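Local coordinates for uncharacterized protein (Bacteroides eggerthii, PDB 4FTD) that is of unknown function but pairs an immunoglobulin-like domain with a six-bladed beta-propeller and may take part in carbohydrate metabolism, at residues Tyr130-Thr135 with Val150-Thr155; Leu164-Asp169 with Lys176-Asp181; Thr53-Leu58 with Tyr77-Glu82; Lys31-Thr36 with Pro47-Glu52. All blocks are in the same frame, centred on the assembly; numbering follows the deposited sequence.

Followed from the N terminus, the four contacts come strictly in series, none nesting in or crossing another. Interaction 4 comes first: the chain leaves strand 31-38, returns through strand 43-45 and lays residues 47-52 back against its start. Interaction 3 then ties the turn before strand 58-64 to the loop after strand 74-75. These two belong to the immunoglobulin-like domain, touch through Phe55, and have centres 12 Å apart. Interactions 1 and 2, far off in the propeller with centres 51 to 62 Å from those of interactions 3 and 4, touch around Leu165. Interaction 1 folds the entry loop onto strand 147-152, and interaction 2 adds strand 178-179 to the edge of the same blade.

Interaction 1 of 4, residues Tyr130-Thr135 with Val150-Thr155; sequences YSDFAT and VVSRPT
Two aromatic rings, those of Tyr130 and Phe133, meet the single side chain of Val150, and not one hydrogen bond crosses between the residue ranges 130-135 and 150-155. The setting is a blade of the beta-propeller: 130-135 is the loop leading into strand 138-143, and 150-155 carries the end of strand 147-152, its neighbour in the antiparallel sheet. A short 3-10 turn, residues 131-133, sets the two rings on the strand. Val150 CG1, opposite the backbone N (chi1 -180°), comes within 3.8 Å of Phe133 CE2, although the Phe133 ring is poorly ordered. Tyr130 CE2 sits 4.0 Å from both valine methyls, CG1 and CG2, and each ring is approached at a slant. The hydroxyl of Tyr130 reaches past the valine to hydrogen-bond His163 on the next strand of the blade.

Asp132 illustrates how a buried carboxylate can lie beside a serine without bonding to it. Its CB stands 4.1 Å from Ser152 CB, but its oxygens are taken by others: OD1 by Asn158 and OD2 by the ND1 of His160. Farther along, the two threonine side chains pass head to tail. Thr135 OG1, which accepts a hydrogen bond from the backbone N of Tyr137, passes 3.9 Å from Thr155 CG2.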
# COMPACT_ATOMS: atom_id res chain seq x y z
N TYR A 130 0.70 -20.34 -4.99
CA TYR A 130 1.04 -20.48 -6.41
C TYR A 130 2.15 -21.55 -6.52
O TYR A 130 3.16 -21.47 -5.83
CB TYR A 130 1.48 -19.14 -7.02
CG TYR A 130 1.65 -19.26 -8.49
CD1 TYR A 130 0.56 -19.40 -9.32
CD2 TYR A 130 2.94 -19.26 -9.07
CE1 TYR A 130 0.72 -19.55 -10.69
CE2 TYR A 130 3.09 -19.45 -10.45
CZ TYR A 130 1.99 -19.55 -11.24
OH TYR A 130 2.15 -19.72 -12.58
N SER A 131 1.95 -22.57 -7.36
CA SER A 131 2.78 -23.81 -7.31
C SER A 131 4.27 -23.53 -7.48
O SER A 131 5.09 -24.11 -6.78
CB SER A 131 2.30 -24.85 -8.36
OG SER A 131 2.42 -24.26 -9.65
N ASP A 132 4.63 -22.62 -8.38
CA ASP A 132 6.08 -22.24 -8.54
C ASP A 132 6.72 -21.61 -7.33
O ASP A 132 7.91 -21.78 -7.09
CB ASP A 132 6.29 -21.39 -9.77
CG ASP A 132 5.93 -22.13 -11.03
OD1 ASP A 132 6.16 -23.35 -11.15
OD2 ASP A 132 5.39 -21.48 -11.93
N PHE A 133 5.89 -20.96 -6.53
CA PHE A 133 6.31 -20.43 -5.24
C PHE A 133 6.38 -21.41 -4.08
O PHE A 133 6.62 -20.99 -2.97
CB PHE A 133 5.45 -19.21 -4.83
CG PHE A 133 5.88 -17.96 -5.47
CD1 PHE A 133 7.05 -17.38 -5.07
CD2 PHE A 133 5.12 -17.36 -6.46
CE1 PHE A 133 7.50 -16.23 -5.65
CE2 PHE A 133 5.55 -16.20 -7.06
CZ PHE A 133 6.75 -15.64 -6.65
N ALA A 134 6.16 -22.69 -4.32
CA ALA A 134 6.29 -23.68 -3.29
C ALA A 134 7.73 -24.12 -3.15
O ALA A 134 8.01 -24.83 -2.23
CB ALA A 134 5.39 -24.86 -3.55
N THR A 135 8.66 -23.71 -4.01
CA THR A 135 10.09 -24.10 -3.88
C THR A 135 10.94 -22.89 -3.91
O THR A 135 10.49 -21.83 -4.27
CB THR A 135 10.58 -25.07 -4.98
OG1 THR A 135 10.93 -24.38 -6.18
CG2 THR A 135 9.51 -26.14 -5.29
N VAL A 150 6.14 -13.89 -12.55
CA VAL A 150 6.67 -14.92 -11.69
C VAL A 150 8.03 -15.32 -12.25
O VAL A 150 8.10 -15.73 -13.41
CB VAL A 150 5.76 -16.14 -11.63
CG1 VAL A 150 6.40 -17.15 -10.69
CG2 VAL A 150 4.36 -15.70 -11.17
N VAL A 151 9.11 -15.10 -11.48
CA VAL A 151 10.47 -15.32 -12.01
C VAL A 151 10.85 -16.74 -11.60
O VAL A 151 11.66 -16.97 -10.72
CB VAL A 151 11.50 -14.26 -11.54
CG1 VAL A 151 12.84 -14.50 -12.24
CG2 VAL A 151 10.95 -12.87 -11.78
N SER A 152 10.22 -17.70 -12.27
CA SER A 152 10.45 -19.08 -11.96
C SER A 152 11.62 -19.68 -12.75
O SER A 152 11.75 -19.46 -13.93
CB SER A 152 9.19 -19.92 -12.23
OG SER A 152 8.72 -19.70 -13.54
N ARG A 153 12.53 -20.34 -12.04
CA ARG A 153 13.57 -21.12 -12.66
C ARG A 153 12.95 -22.54 -12.78
O ARG A 153 12.26 -22.99 -11.88
CB ARG A 153 14.82 -21.18 -11.80
CG ARG A 153 15.64 -19.89 -11.85
CD ARG A 153 16.94 -20.12 -11.10
NE ARG A 153 16.64 -20.08 -9.67
CZ ARG A 153 17.17 -20.88 -8.73
NH1 ARG A 153 18.01 -21.86 -9.00
NH2 ARG A 153 16.78 -20.71 -7.47
N PRO A 154 13.20 -23.21 -13.90
CA PRO A 154 12.51 -24.47 -14.15
C PRO A 154 12.94 -25.61 -13.22
O PRO A 154 14.11 -25.88 -13.11
CB PRO A 154 12.85 -24.79 -15.59
CG PRO A 154 14.03 -23.93 -15.95
CD PRO A 154 14.00 -22.75 -15.04
N THR A 155 12.00 -26.31 -12.64
CA THR A 155 12.33 -27.39 -11.73
C THR A 155 11.18 -28.37 -11.67
O THR A 155 10.06 -28.05 -12.10
CB THR A 155 12.74 -26.83 -10.32
OG1 THR A 155 13.32 -27.88 -9.61
CG2 THR A 155 11.59 -26.29 -9.50

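Interaction 2 of 4, residues Leu164-Asp169 with Lys176-Asp181; sequences LLKVSD and KPIMLD
An antiparallel strand pair, with Leu164 and Ile178 as its hydrogen-bonded partners, holds the two ranges together. Leu164 N donates to Ile178 O at 2.8 Å, and Ile178 N returns a bond of the same length to Leu164 O. That carbonyl oxygen also receives a CA-H...O contact from Pro177 CA at 3.5 Å. The side chains of the pair lie on one face of the sheet, where Leu164 CD1 also approaches Leu180 CD2. On the other face Leu165, its chi1 of -61° setting CG opposite the carbonyl carbon, turns CD2 back to within 3.9 Å of Pro177 N.

Within the propeller blade, strand 178-179 is the outermost of four strands, and strand 163-166 separates it from strand 147-152. The latter strand ends at Lys166, the N-cap residue of helix 167-171, if one follows the chain from Leu164, and a water bridges the two ranges there: it accepts from Lys166 N and donates to both Asp169 OD2 and Lys176 O, the last at 2.7 Å. It thereby joins strand end, first helical turn and returning chain. Asp169 OD2 also lies against the aliphatic part of Lys176, 3.7 Å from its CD, while Lys176 NZ stays beyond ion-pairing distance; the salt bridge of this carboxylate runs from OD1 to Arg172. Lys166, bent at chi3 and chi4, curls NZ to 3.7 Å from Ile178 CD1.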
# COMPACT_ATOMS: atom_id res chain seq x y z
N LEU A 164 4.28 -14.45 -17.12
CA LEU A 164 3.25 -13.52 -16.69
C LEU A 164 1.92 -14.27 -16.50
O LEU A 164 1.67 -15.29 -17.13
CB LEU A 164 3.08 -12.40 -17.71
CG LEU A 164 4.31 -11.56 -18.05
CD1 LEU A 164 3.99 -10.61 -19.20
CD2 LEU A 164 4.80 -10.79 -16.85
N LEU A 165 1.11 -13.74 -15.61
CA LEU A 165 -0.24 -14.19 -15.35
C LEU A 165 -1.09 -12.93 -15.48
O LEU A 165 -0.83 -11.92 -14.84
CB LEU A 165 -0.29 -14.76 -13.95
CG LEU A 165 0.58 -15.97 -13.56
CD1 LEU A 165 0.58 -16.17 -12.05
CD2 LEU A 165 0.06 -17.24 -14.24
N LYS A 166 -2.08 -12.96 -16.33
CA LYS A 166 -2.96 -11.81 -16.50
C LYS A 166 -3.83 -11.70 -15.23
O LYS A 166 -4.44 -12.68 -14.76
CB LYS A 166 -3.81 -12.04 -17.76
CG LYS A 166 -3.95 -10.82 -18.66
CD LYS A 166 -5.03 -10.98 -19.73
CE LYS A 166 -4.96 -12.26 -20.56
NZ LYS A 166 -3.67 -12.44 -21.28
N VAL A 167 -3.83 -10.53 -14.62
CA VAL A 167 -4.63 -10.29 -13.40
C VAL A 167 -6.13 -10.56 -13.62
O VAL A 167 -6.77 -11.17 -12.76
CB VAL A 167 -4.38 -8.88 -12.84
CG1 VAL A 167 -5.37 -8.60 -11.71
CG2 VAL A 167 -2.92 -8.81 -12.35
N SER A 168 -6.68 -10.20 -14.77
CA SER A 168 -8.11 -10.51 -15.05
C SER A 168 -8.38 -12.03 -15.00
O SER A 168 -9.43 -12.45 -14.51
CB SER A 168 -8.57 -9.92 -16.37
OG SER A 168 -7.74 -10.37 -17.40
N ASP A 169 -7.42 -12.85 -15.45
CA ASP A 169 -7.53 -14.31 -15.31
C ASP A 169 -7.45 -14.77 -13.86
O ASP A 169 -8.27 -15.55 -13.42
CB ASP A 169 -6.45 -15.03 -16.11
CG ASP A 169 -6.68 -14.96 -17.61
OD1 ASP A 169 -7.81 -14.69 -18.04
OD2 ASP A 169 -5.71 -15.21 -18.36
N LYS A 176 -3.19 -19.15 -16.12
CA LYS A 176 -2.82 -19.29 -17.53
C LYS A 176 -1.49 -18.56 -17.81
O LYS A 176 -1.49 -17.41 -18.23
CB LYS A 176 -3.94 -18.73 -18.39
CG LYS A 176 -5.29 -19.44 -18.14
CD LYS A 176 -6.48 -18.80 -18.87
CE LYS A 176 -6.53 -19.15 -20.34
NZ LYS A 176 -7.79 -18.68 -20.97
N PRO A 177 -0.35 -19.25 -17.60
CA PRO A 177 0.98 -18.68 -17.79
C PRO A 177 1.26 -18.22 -19.19
O PRO A 177 1.00 -18.91 -20.16
CB PRO A 177 1.92 -19.83 -17.39
CG PRO A 177 1.12 -20.63 -16.42
CD PRO A 177 -0.27 -20.59 -16.97
N ILE A 178 1.78 -17.01 -19.30
CA ILE A 178 2.21 -16.46 -20.56
C ILE A 178 3.72 -16.51 -20.41
O ILE A 178 4.30 -15.69 -19.68
CB ILE A 178 1.68 -15.02 -20.73
CG1 ILE A 178 0.14 -14.96 -20.69
CG2 ILE A 178 2.21 -14.42 -22.02
CD1 ILE A 178 -0.39 -13.62 -20.16
N MSE A 179 4.38 -17.47 -21.04
CA MSE A 179 5.86 -17.55 -20.94
C MSE A 179 6.60 -16.48 -21.77
O MSE A 179 6.31 -16.25 -22.93
CB MSE A 179 6.39 -18.95 -21.34
CG MSE A 179 6.72 -19.86 -20.07
SE MSE A 179 4.99 -20.41 -19.41
CE MSE A 179 5.51 -21.33 -17.70
N LEU A 180 7.56 -15.82 -21.15
CA LEU A 180 8.44 -14.94 -21.84
C LEU A 180 9.36 -15.69 -22.77
O LEU A 180 9.79 -16.81 -22.46
CB LEU A 180 9.28 -14.19 -20.80
CG LEU A 180 8.53 -13.18 -19.91
CD1 LEU A 180 9.46 -12.68 -18.81
CD2 LEU A 180 7.96 -11.99 -20.71
N ASP A 181 9.74 -15.06 -23.87
CA ASP A 181 10.79 -15.57 -24.75
C ASP A 181 12.10 -15.46 -24.00
O ASP A 181 12.51 -14.34 -23.68
CB ASP A 181 10.80 -14.78 -26.05
CG ASP A 181 11.83 -15.27 -27.05
OD1 ASP A 181 12.71 -16.09 -26.71
OD2 ASP A 181 11.74 -14.81 -28.20
O HOH W 1 -3.08 -15.39 -17.38

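Interaction 3 of 4, residues Thr53-Leu58 with Tyr77-Glu82; sequences TDFSAL and YSMDAE
Asp54 OD1 is gripped twice by Ser56, the residue whose CB rests 3.4 Å from Ser78 OG. The Ser56 hydroxyl reaches OD1 on the syn side at 2.6 Å and its backbone N on the anti side at 3.1 Å, completing an Asx turn. This braces the type I turn from Asp54 to Ala57, which presents Phe55 O to Tyr77 N; that bond, 2.8 Å long, is the only hydrogen bond between residues 53-58 and 77-82.

Phe55 carries CG opposite the carbonyl carbon (chi1 -66°), which brings its ring beneath the CE methyl of Met79, a selenomethionine, 3.7 Å from the ring centroid in a CH-pi contact. Thr53 CB lies over the opposite face, and both groups are displaced toward the rim. The selenium stands 5.2 Å from the Phe55 centroid, almost on the ring normal, a long Met-aromatic contact. With an alanine here, the Met79 methyl would probably lose the face it rests on and be free to turn.

Leu58 CD1 approaches Tyr77 CD1 at 3.9 Å. Behind them, strand 98-106 of the immunoglobulin-like domain supplies Val105, touching Phe55, Leu58 and Tyr77, and the Met103 carbonyl, hydrogen-bonded to the Tyr77 hydroxyl.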
# COMPACT_ATOMS: atom_id res chain seq x y z
N THR A 53 -24.02 24.97 6.56
CA THR A 53 -25.36 25.26 7.07
C THR A 53 -25.31 26.33 8.13
O THR A 53 -24.39 26.33 8.94
CB THR A 53 -25.94 24.00 7.73
OG1 THR A 53 -26.01 22.95 6.74
CG2 THR A 53 -27.32 24.30 8.36
N ASP A 54 -26.26 27.26 8.11
CA ASP A 54 -26.39 28.27 9.18
C ASP A 54 -27.11 27.55 10.32
O ASP A 54 -28.35 27.46 10.37
CB ASP A 54 -27.10 29.54 8.70
CG ASP A 54 -27.19 30.62 9.79
OD1 ASP A 54 -26.90 30.34 10.96
OD2 ASP A 54 -27.59 31.75 9.45
N PHE A 55 -26.30 27.03 11.25
CA PHE A 55 -26.77 26.27 12.43
C PHE A 55 -27.37 27.15 13.51
O PHE A 55 -27.96 26.63 14.45
CB PHE A 55 -25.62 25.48 13.06
CG PHE A 55 -25.08 24.38 12.21
CD1 PHE A 55 -25.70 23.14 12.18
CD2 PHE A 55 -23.91 24.55 11.49
CE1 PHE A 55 -25.19 22.11 11.41
CE2 PHE A 55 -23.39 23.53 10.70
CZ PHE A 55 -24.04 22.30 10.67
N SER A 56 -27.22 28.47 13.40
CA SER A 56 -27.71 29.39 14.43
C SER A 56 -29.23 29.53 14.50
O SER A 56 -29.75 29.93 15.55
CB SER A 56 -27.05 30.77 14.26
OG SER A 56 -27.59 31.49 13.17
N ALA A 57 -29.92 29.28 13.39
CA ALA A 57 -31.37 29.34 13.36
C ALA A 57 -31.94 28.22 12.45
O ALA A 57 -32.25 28.44 11.29
CB ALA A 57 -31.85 30.71 12.92
N LEU A 58 -32.04 27.00 12.99
CA LEU A 58 -32.64 25.87 12.26
C LEU A 58 -34.17 25.91 12.44
O LEU A 58 -34.68 25.90 13.56
CB LEU A 58 -32.09 24.53 12.73
CG LEU A 58 -30.59 24.32 12.48
CD1 LEU A 58 -30.21 22.96 12.98
CD2 LEU A 58 -30.23 24.47 11.01
N TYR A 77 -28.44 25.92 17.09
CA TYR A 77 -27.42 24.88 17.17
C TYR A 77 -26.01 25.44 16.84
O TYR A 77 -25.16 24.72 16.33
CB TYR A 77 -27.79 23.72 16.23
CG TYR A 77 -28.75 22.76 16.89
CD1 TYR A 77 -30.11 22.98 16.85
CD2 TYR A 77 -28.28 21.68 17.62
CE1 TYR A 77 -30.99 22.12 17.47
CE2 TYR A 77 -29.15 20.80 18.24
CZ TYR A 77 -30.51 21.04 18.17
OH TYR A 77 -31.40 20.17 18.77
N SER A 78 -25.79 26.72 17.11
CA SER A 78 -24.48 27.34 16.95
C SER A 78 -23.39 26.44 17.55
O SER A 78 -23.52 25.94 18.67
CB SER A 78 -24.46 28.71 17.63
OG SER A 78 -25.27 29.62 16.95
N MSE A 79 -22.35 26.21 16.76
CA MSE A 79 -21.18 25.43 17.13
C MSE A 79 -19.97 26.20 16.65
O MSE A 79 -20.04 26.83 15.60
CB MSE A 79 -21.19 24.10 16.37
CG MSE A 79 -22.01 23.03 16.97
SE MSE A 79 -22.20 21.55 15.73
CE MSE A 79 -23.89 22.10 14.85
N ASP A 80 -18.85 26.14 17.36
CA ASP A 80 -17.59 26.68 16.81
C ASP A 80 -17.06 25.75 15.70
O ASP A 80 -17.45 24.58 15.61
CB ASP A 80 -16.55 26.91 17.90
CG ASP A 80 -16.31 25.70 18.76
OD1 ASP A 80 -16.22 24.58 18.21
OD2 ASP A 80 -16.23 25.86 19.99
N ALA A 81 -16.15 26.26 14.87
CA ALA A 81 -15.60 25.48 13.75
C ALA A 81 -14.98 24.13 14.18
O ALA A 81 -14.95 23.19 13.39
CB ALA A 81 -14.60 26.31 12.96
N GLU A 82 -14.52 24.04 15.42
CA GLU A 82 -13.95 22.78 15.96
C GLU A 82 -14.96 21.66 16.21
O GLU A 82 -14.63 20.49 16.03
CB GLU A 82 -13.20 23.03 17.28
CG GLU A 82 -11.79 23.58 17.13
CD GLU A 82 -11.73 24.86 16.32
OE1 GLU A 82 -12.65 25.70 16.47
OE2 GLU A 82 -10.79 25.00 15.51

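Interaction 4 of 4, residues Lys31-Thr36 with Pro47-Glu52; sequences KVVEGT and PRLDVE
Lys31 NZ forms a salt bridge with Asp50 OD2 at 2.8 Å, using the syn lone pair of that oxygen. The lysine gets there by stretching out: its chi1 of -62° sets CG opposite the carbonyl carbon, and beyond CG the chain is fully extended, meeting the aspartate at about a right angle. The other oxygen, Asp50 OD1, forms a salt bridge with Arg108, and the carboxylate is thus held by two cations. Replacing the aspartate by an alanine is likely to leave Lys31 and Arg108 without their shared anion and the lysine chain freer to swing.

Inward from this pair the contact turns apolar. Val33 CG1 packs end-on against CD and CG of Pro47, 3.6 Å from each, and the same CD lies 3.4 Å from Glu34 O. The second methyl, Val33 CG2, slants toward Leu49 CD2 at 3.9 Å, with Ala25 touching both residues.

Residues 31-34 and 47-50 run nearly antiparallel, 164° apart, yet they share no backbone hydrogen bond, and even their nearest CA atoms, of Val33 and Pro47, are 7.4 Å apart. Val33 makes backbone hydrogen bonds with Ile22 in the immunoglobulin-like sheet, whereas 47-52 is a loop in which Leu49 bonds to the backbone of Arg106. Mostly side chains span the interval, with hydrocarbon nearer the buried Leu49 and charge toward solvent; the two flanking cations would tend to keep Asp50 ionised.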
# COMPACT_ATOMS: atom_id res chain seq x y z
N LYS A 31 -32.47 22.84 2.30
CA LYS A 31 -32.56 21.38 2.29
C LYS A 31 -33.43 20.90 3.45
O LYS A 31 -33.17 21.24 4.61
CB LYS A 31 -31.18 20.74 2.39
CG LYS A 31 -30.28 21.08 1.22
CD LYS A 31 -28.95 20.32 1.30
CE LYS A 31 -28.10 20.54 0.05
NZ LYS A 31 -26.83 19.79 0.19
N VAL A 32 -34.45 20.11 3.13
CA VAL A 32 -35.37 19.54 4.11
C VAL A 32 -34.73 18.21 4.50
O VAL A 32 -34.46 17.41 3.62
CB VAL A 32 -36.76 19.27 3.52
CG1 VAL A 32 -37.64 18.65 4.58
CG2 VAL A 32 -37.34 20.57 2.90
N VAL A 33 -34.50 17.98 5.79
CA VAL A 33 -33.83 16.78 6.32
C VAL A 33 -34.70 16.14 7.41
O VAL A 33 -35.07 16.78 8.39
CB VAL A 33 -32.45 17.11 6.91
CG1 VAL A 33 -31.78 15.83 7.40
CG2 VAL A 33 -31.58 17.77 5.85
N GLU A 34 -35.05 14.89 7.19
CA GLU A 34 -35.94 14.15 8.07
C GLU A 34 -35.16 13.63 9.30
O GLU A 34 -34.02 13.18 9.19
CB GLU A 34 -36.53 12.97 7.27
CG GLU A 34 -37.78 12.33 7.87
CD GLU A 34 -39.04 13.15 7.63
OE1 GLU A 34 -39.22 13.64 6.50
OE2 GLU A 34 -39.88 13.27 8.57
N GLY A 35 -35.79 13.72 10.47
CA GLY A 35 -35.21 13.22 11.71
C GLY A 35 -35.67 11.80 12.03
O GLY A 35 -36.72 11.37 11.55
N THR A 36 -34.87 11.10 12.84
CA THR A 36 -35.22 9.79 13.37
C THR A 36 -35.47 9.94 14.88
O THR A 36 -34.60 10.37 15.61
CB THR A 36 -34.08 8.78 13.12
OG1 THR A 36 -33.81 8.73 11.72
CG2 THR A 36 -34.48 7.35 13.62
N PRO A 47 -29.46 12.90 9.63
CA PRO A 47 -28.20 12.72 8.88
C PRO A 47 -27.30 13.95 9.08
O PRO A 47 -27.77 15.05 9.43
CB PRO A 47 -28.63 12.58 7.43
CG PRO A 47 -30.11 12.69 7.39
CD PRO A 47 -30.66 12.76 8.79
N ARG A 48 -26.00 13.76 8.91
CA ARG A 48 -25.05 14.84 9.12
C ARG A 48 -25.33 15.94 8.09
O ARG A 48 -25.65 15.66 6.95
CB ARG A 48 -23.61 14.33 9.00
CG ARG A 48 -23.24 13.32 10.07
CD ARG A 48 -21.89 12.66 9.82
NE ARG A 48 -21.49 11.93 11.02
CZ ARG A 48 -20.93 12.48 12.11
NH1 ARG A 48 -20.65 13.79 12.20
NH2 ARG A 48 -20.63 11.70 13.14
N LEU A 49 -25.24 17.19 8.52
CA LEU A 49 -25.55 18.32 7.66
C LEU A 49 -24.29 18.97 7.09
O LEU A 49 -23.19 18.90 7.70
CB LEU A 49 -26.36 19.37 8.46
CG LEU A 49 -27.62 18.87 9.17
CD1 LEU A 49 -28.35 20.06 9.80
CD2 LEU A 49 -28.51 18.15 8.18
N ASP A 50 -24.46 19.64 5.96
CA ASP A 50 -23.35 20.35 5.33
C ASP A 50 -22.79 21.34 6.31
O ASP A 50 -23.53 22.03 6.98
CB ASP A 50 -23.79 21.11 4.08
CG ASP A 50 -24.40 20.24 3.05
OD1 ASP A 50 -23.95 19.08 2.97
OD2 ASP A 50 -25.33 20.69 2.35
N VAL A 51 -21.46 21.40 6.37
CA VAL A 51 -20.73 22.30 7.27
C VAL A 51 -21.01 23.77 6.97
O VAL A 51 -20.81 24.60 7.84
CB VAL A 51 -19.20 22.01 7.23
CG1 VAL A 51 -18.91 20.57 7.67
CG2 VAL A 51 -18.65 22.24 5.83
N GLU A 52 -21.50 24.09 5.77
CA GLU A 52 -21.90 25.45 5.38
C GLU A 52 -23.32 25.86 5.87
O GLU A 52 -23.75 26.97 5.63
CB GLU A 52 -21.84 25.65 3.85
CG GLU A 52 -20.52 25.29 3.17
CD GLU A 52 -20.41 23.81 2.75
OE1 GLU A 52 -21.21 22.95 3.20
OE2 GLU A 52 -19.50 23.50 1.97